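Local coordinates for cutm, flavoprotein of carbon monoxide dehydrogenase (Hydrogenophaga pseudoflava, PDB 1FFV), which binds FAD as the flavoprotein subunit of carbon monoxide dehydrogenase and probably passes electrons from CO oxidation on to an external acceptor, at residues 139-144 and 162-167; 135-140 and 169-174. All coordinates share one frame; numbering follows the deposited sequence.

Interaction 1: 139-144 and 162-167. With FAD (flavin-adenine dinucleotide), chain J.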
# COMPACT_ATOMS: atom_id res chain seq x y z
N GLU C 139 -57.46 0.12 8.66
CA GLU C 139 -57.62 0.06 10.10
C GLU C 139 -57.10 1.31 10.79
O GLU C 139 -55.95 1.72 10.59
CB GLU C 139 -56.96 -1.17 10.71
CG GLU C 139 -57.44 -1.38 12.14
CD GLU C 139 -56.78 -2.55 12.83
OE1 GLU C 139 -56.87 -3.69 12.34
OE2 GLU C 139 -56.16 -2.31 13.89
N GLY C 140 -57.98 1.93 11.57
CA GLY C 140 -57.61 3.13 12.30
C GLY C 140 -57.85 2.88 13.77
O GLY C 140 -58.08 1.74 14.17
N PRO C 141 -57.79 3.92 14.61
CA PRO C 141 -58.01 3.73 16.05
C PRO C 141 -59.45 3.32 16.39
O PRO C 141 -59.69 2.67 17.41
CB PRO C 141 -57.65 5.10 16.63
CG PRO C 141 -57.96 6.04 15.51
CD PRO C 141 -57.41 5.31 14.32
N ASN C 142 -60.40 3.66 15.51
CA ASN C 142 -61.80 3.34 15.73
C ASN C 142 -62.25 1.99 15.16
O ASN C 142 -63.36 1.53 15.43
CB ASN C 142 -62.69 4.45 15.17
CG ASN C 142 -62.33 5.82 15.73
OD1 ASN C 142 -62.31 6.81 14.99
ND2 ASN C 142 -62.03 5.88 17.04
N GLY C 143 -61.38 1.36 14.38
CA GLY C 143 -61.73 0.07 13.80
C GLY C 143 -61.38 -0.04 12.33
O GLY C 143 -60.46 0.62 11.85
N ARG C 144 -62.12 -0.88 11.62
CA ARG C 144 -61.87 -1.08 10.20
C ARG C 144 -62.99 -0.52 9.34
O ARG C 144 -64.12 -0.35 9.79
CB ARG C 144 -61.65 -2.57 9.91
CG ARG C 144 -60.38 -3.11 10.52
CD ARG C 144 -60.10 -4.53 10.11
NE ARG C 144 -58.81 -4.98 10.62
CZ ARG C 144 -58.21 -6.11 10.27
NH1 ARG C 144 -58.77 -6.93 9.40
NH2 ARG C 144 -57.03 -6.42 10.79
N GLU C 162 -56.52 7.80 5.69
CA GLU C 162 -56.33 8.82 6.71
C GLU C 162 -54.93 8.64 7.32
O GLU C 162 -54.39 7.53 7.33
CB GLU C 162 -57.41 8.67 7.79
CG GLU C 162 -57.98 9.98 8.32
CD GLU C 162 -58.79 10.74 7.29
OE1 GLU C 162 -59.69 10.15 6.66
OE2 GLU C 162 -58.54 11.95 7.12
N GLU C 163 -54.34 9.72 7.83
CA GLU C 163 -53.00 9.67 8.43
C GLU C 163 -52.81 8.69 9.57
O GLU C 163 -51.68 8.32 9.90
CB GLU C 163 -52.56 11.06 8.89
CG GLU C 163 -52.32 12.04 7.77
CD GLU C 163 -51.66 13.32 8.26
OE1 GLU C 163 -52.09 13.86 9.31
OE2 GLU C 163 -50.70 13.77 7.60
N ASN C 164 -53.90 8.29 10.21
CA ASN C 164 -53.82 7.34 11.31
C ASN C 164 -54.33 5.95 10.93
O ASN C 164 -54.68 5.15 11.80
CB ASN C 164 -54.55 7.87 12.56
CG ASN C 164 -56.02 8.22 12.31
OD1 ASN C 164 -56.59 7.87 11.27
ND2 ASN C 164 -56.63 8.91 13.26
N GLU C 165 -54.36 5.66 9.63
CA GLU C 165 -54.82 4.35 9.17
C GLU C 165 -53.72 3.53 8.51
O GLU C 165 -52.72 4.07 8.03
CB GLU C 165 -55.98 4.49 8.18
CG GLU C 165 -57.29 4.94 8.78
CD GLU C 165 -58.35 5.12 7.73
OE1 GLU C 165 -58.06 5.80 6.72
OE2 GLU C 165 -59.46 4.58 7.88
N VAL C 166 -53.93 2.22 8.48
CA VAL C 166 -53.01 1.27 7.87
C VAL C 166 -53.84 0.38 6.94
O VAL C 166 -54.84 -0.20 7.38
CB VAL C 166 -52.35 0.37 8.95
CG1 VAL C 166 -51.46 -0.69 8.30
CG2 VAL C 166 -51.55 1.21 9.92
N MET C 167 -53.47 0.32 5.66
CA MET C 167 -54.20 -0.55 4.74
C MET C 167 -53.78 -1.96 5.11
O MET C 167 -52.60 -2.28 5.09
CB MET C 167 -53.87 -0.29 3.27
CG MET C 167 -54.74 -1.13 2.32
SD MET C 167 -54.42 -0.92 0.55
CE MET C 167 -55.03 0.73 0.27
PA FAD J . -43.24 2.51 0.30
O1A FAD J . -43.17 2.41 1.77
O2A FAD J . -42.14 2.89 -0.40
O5B FAD J . -44.30 3.55 0.10
C5B FAD J . -45.58 3.38 0.68
C4B FAD J . -46.26 4.75 0.70
O4B FAD J . -47.64 4.42 1.06
C3B FAD J . -45.88 5.67 1.82
O3B FAD J . -46.41 6.95 1.77
C2B FAD J . -46.30 4.81 2.99
O2B FAD J . -46.30 5.54 4.17
C1B FAD J . -47.66 4.37 2.56
N9A FAD J . -48.01 2.98 2.81
C8A FAD J . -47.31 1.86 2.45
N7A FAD J . -47.90 0.73 2.83
C5A FAD J . -49.05 1.14 3.47
C6A FAD J . -50.13 0.39 4.09
N6A FAD J . -50.18 -0.91 4.16
N1A FAD J . -51.11 1.17 4.63
C2A FAD J . -51.10 2.52 4.58
N3A FAD J . -50.16 3.28 4.02
C4A FAD J . -49.15 2.55 3.47
N1 FAD J . -44.36 1.07 -9.55
C2 FAD J . -45.21 0.81 -10.52
O2 FAD J . -46.38 0.70 -10.31
N3 FAD J . -44.81 0.64 -11.87
C4 FAD J . -43.50 0.75 -12.24
O4 FAD J . -43.19 0.59 -13.41
C4X FAD J . -42.54 1.04 -11.18
N5 FAD J . -41.25 1.15 -11.48
C5X FAD J . -40.39 1.42 -10.46
C6 FAD J . -39.04 1.54 -10.79
C7 FAD J . -38.10 1.81 -9.85
C7M FAD J . -36.65 1.93 -10.24
C8 FAD J . -38.49 1.97 -8.47
C8M FAD J . -37.46 2.27 -7.40
C9 FAD J . -39.84 1.85 -8.12
C9A FAD J . -40.78 1.58 -9.10
N10 FAD J . -42.17 1.45 -8.81
C10 FAD J . -43.04 1.19 -9.81
C1' FAD J . -42.63 1.58 -7.39
C2' FAD J . -42.93 0.34 -6.42
O2' FAD J . -43.67 -0.17 -7.50
C3' FAD J . -43.32 1.44 -5.45
O3' FAD J . -42.34 0.51 -4.93
C4' FAD J . -43.99 1.11 -4.13
O4' FAD J . -44.70 2.13 -4.91
C5' FAD J . -44.35 2.09 -3.01
O5' FAD J . -44.62 0.59 -2.48
P FAD J . -43.76 0.16 -1.29
O1P FAD J . -44.33 -1.22 -0.91
O2P FAD J . -42.40 0.14 -1.56
O3P FAD J . -43.94 1.17 -0.23
O HOH W 1 -60.43 2.85 9.75

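Interaction 2: 135-140 and 169-174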
# COMPACT_ATOMS: atom_id res chain seq x y z
N HIS C 135 -61.37 -3.69 -3.38
CA HIS C 135 -61.79 -2.89 -2.24
C HIS C 135 -60.65 -3.00 -1.23
O HIS C 135 -59.97 -4.03 -1.15
CB HIS C 135 -63.09 -3.42 -1.64
CG HIS C 135 -64.30 -3.10 -2.46
ND1 HIS C 135 -64.62 -3.79 -3.62
CD2 HIS C 135 -65.27 -2.17 -2.30
CE1 HIS C 135 -65.73 -3.29 -4.13
NE2 HIS C 135 -66.15 -2.31 -3.35
N PHE C 136 -60.41 -1.92 -0.50
CA PHE C 136 -59.32 -1.88 0.45
C PHE C 136 -59.78 -1.76 1.90
O PHE C 136 -60.58 -0.88 2.22
CB PHE C 136 -58.40 -0.70 0.11
CG PHE C 136 -58.02 -0.63 -1.35
CD1 PHE C 136 -57.62 -1.76 -2.04
CD2 PHE C 136 -58.09 0.59 -2.03
CE1 PHE C 136 -57.29 -1.69 -3.40
CE2 PHE C 136 -57.77 0.67 -3.39
CZ PHE C 136 -57.37 -0.47 -4.07
N VAL C 137 -59.25 -2.61 2.76
CA VAL C 137 -59.58 -2.60 4.19
C VAL C 137 -58.60 -1.71 4.95
O VAL C 137 -57.39 -1.95 4.92
CB VAL C 137 -59.55 -4.02 4.77
CG1 VAL C 137 -59.90 -4.00 6.23
CG2 VAL C 137 -60.51 -4.91 4.00
N LEU C 138 -59.11 -0.67 5.62
CA LEU C 138 -58.29 0.27 6.38
C LEU C 138 -58.53 0.19 7.88
O LEU C 138 -59.68 0.22 8.33
CB LEU C 138 -58.57 1.71 5.93
CG LEU C 138 -58.74 1.97 4.43
CD1 LEU C 138 -58.92 3.47 4.18
CD2 LEU C 138 -57.55 1.42 3.67
N GLU C 139 -57.46 0.12 8.66
CA GLU C 139 -57.62 0.06 10.10
C GLU C 139 -57.10 1.31 10.79
O GLU C 139 -55.95 1.72 10.59
CB GLU C 139 -56.96 -1.17 10.71
CG GLU C 139 -57.44 -1.38 12.14
CD GLU C 139 -56.78 -2.55 12.83
OE1 GLU C 139 -56.87 -3.69 12.34
OE2 GLU C 139 -56.16 -2.31 13.89
N GLY C 140 -57.98 1.93 11.57
CA GLY C 140 -57.61 3.13 12.30
C GLY C 140 -57.85 2.88 13.77
O GLY C 140 -58.08 1.74 14.17
N GLU C 169 -55.50 -5.13 3.88
CA GLU C 169 -55.59 -6.08 2.78
C GLU C 169 -56.36 -5.56 1.58
O GLU C 169 -57.13 -4.60 1.68
CB GLU C 169 -56.24 -7.38 3.28
CG GLU C 169 -57.58 -7.14 3.98
CD GLU C 169 -58.13 -8.37 4.68
OE1 GLU C 169 -59.32 -8.69 4.46
OE2 GLU C 169 -57.39 -9.00 5.48
N ILE C 170 -56.13 -6.19 0.43
CA ILE C 170 -56.81 -5.83 -0.80
C ILE C 170 -57.74 -6.99 -1.16
O ILE C 170 -57.30 -8.12 -1.39
CB ILE C 170 -55.79 -5.54 -1.95
CG1 ILE C 170 -55.02 -4.24 -1.68
CG2 ILE C 170 -56.52 -5.44 -3.29
CD1 ILE C 170 -53.86 -4.37 -0.72
N ARG C 171 -59.03 -6.70 -1.17
CA ARG C 171 -60.04 -7.70 -1.49
C ARG C 171 -60.56 -7.50 -2.90
O ARG C 171 -61.00 -6.41 -3.26
CB ARG C 171 -61.21 -7.59 -0.52
CG ARG C 171 -60.81 -7.59 0.94
CD ARG C 171 -62.04 -7.68 1.80
NE ARG C 171 -61.81 -8.63 2.87
CZ ARG C 171 -62.41 -9.81 2.97
NH1 ARG C 171 -63.32 -10.21 2.09
NH2 ARG C 171 -62.01 -10.65 3.91
N VAL C 172 -60.54 -8.57 -3.68
CA VAL C 172 -61.01 -8.48 -5.05
C VAL C 172 -61.80 -9.72 -5.45
O VAL C 172 -61.45 -10.84 -5.08
CB VAL C 172 -59.84 -8.14 -6.05
CG1 VAL C 172 -58.49 -8.46 -5.45
CG2 VAL C 172 -60.03 -8.85 -7.38
N PRO C 173 -62.95 -9.51 -6.12
CA PRO C 173 -63.77 -10.63 -6.56
C PRO C 173 -63.04 -11.50 -7.58
O PRO C 173 -62.38 -11.00 -8.48
CB PRO C 173 -65.01 -9.95 -7.17
CG PRO C 173 -64.53 -8.58 -7.52
CD PRO C 173 -63.63 -8.23 -6.38
N ALA C 174 -63.10 -12.81 -7.37
CA ALA C 174 -62.45 -13.74 -8.28
C ALA C 174 -63.09 -13.61 -9.65
O ALA C 174 -64.30 -13.39 -9.77
CB ALA C 174 -62.60 -15.17 -7.77
O HOH W 2 -63.92 -6.33 -3.30

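Interaction 1: 139-144 and 162-167
With its first torsion at -71°, Glu165 holds CG beside the backbone N, which brings this methylene to 4.0 Å from Gly140 CA and up against Glu139 O; in Glu139 CG lies anti to the backbone N (chi1 -166°) and the extended chain leads its carboxylate away from Val166. The motif is an antiparallel strand pair at the point where one strand bends into a tight beta hairpin, Gly140 to Gly143, and the other emerges from a type I turn, Glu162 to Glu165. Glu139 and Val166 form the hydrogen-bonded pair: Glu139 N gives a nearly straight bond to Val166 O (2.9 Å, 171°), and Val166 N returns a more bent one to Glu139 O. Beyond it, the side chains of Pro141 and Asn164 cross at about a right angle, Pro141 CD 3.8 Å from Asn164 CG.

Charged side chains brace both turns. Arg144 reaches back across the hairpin and grips Glu139 OE1 side-on with NE (2.9 Å) and NH2, the carboxylate carbon lying in the guanidinium plane. With an alanine here in place of Glu139 the carboxylate is gone, and the Arg144 guanidinium would probably be left without its mate and free to turn. Glu165 is buried, yet its carboxylate is engaged: OE1 accepts Glu162 N through its anti lone pair (2.7 Å) and also pairs with Arg145. Water 1 sits 2.7 Å from Glu165 OE2 and close to Gly143 O. Val166 packs on Val18 and Leu21 of helix 14-24.

The strand so positioned reads the adenine edge of FAD with its backbone: Met167 N donates to N1A of FAD (2.7 Å), while FAD N6A donates to Met167 O (2.9 Å).

Interaction 2: 135-140 and 169-174
His135 and Arg171 face each other as an antiparallel hydrogen-bonded pair, His135 N giving to Arg171 O at 2.7 Å and Arg171 N to His135 O at 2.8 Å. Two residues on, Val137 N points almost straight at Glu169 O (3.1 Å). Between these bonds, Phe136 and Ile170 form a non-hydrogen-bonded pair whose side chains run alongside each other: Ile170 CG1 comes to 3.6 Å from Phe136 CD1, while Ile170 CG2 meets the ring at its edge.

On the opposite face of the sheet, Val137 CG2 lies against two charged chains of the next strand, 3.7 Å from Glu169 CG, which a chi1 of 53° swings toward the valine, and 3.9 Å from Arg171 CD. Just beyond the methyl, Arg171 NE bonds Glu169 OE1 in a salt bridge (3.0 Å). Glu66 pairs with Arg171 NH2, and Val71 of strand 69-73 touches the side chains of both Glu169 and Arg171. Next to them, water 2 spans His135 ND1 and Arg171 O.

Further out, the Phe136 ring meets Phe152 edge-to-face. Ile170 is tied through its backbone to Ile72, so strand 166-173, paired with 135-140 on its other flank, is held from both sides. The chemistry divides by face: Phe136 and Ile170 offer hydrocarbon alone, whereas Glu169 and Glu66 offset the positive charge of Arg171, which probably keeps its ionic end fixed on the Val137 face.

From the N terminus, the chain passes strands 63-66 and 69-73 before it lays down strand 135-140, where both contacts start. It turns back through Pro141 and Asn142 into strand 143-148, runs through strands 153-155 and 158-159, and returns as strand 166-173. Interaction 1 closes the shorter loop, with 17 residues between its segments; interaction 2 closes the longer one, of 28, around it, so the two nest without crossing, as antiparallel pairing requires. Their centres lie 13 Å apart along one strand pair, joined where Met167 CE packs on Phe136 CG. Interaction 1 secures the adenine-binding end of this sheet; interaction 2 joins the same two strands further along, where 166-173 also pairs with 69-73.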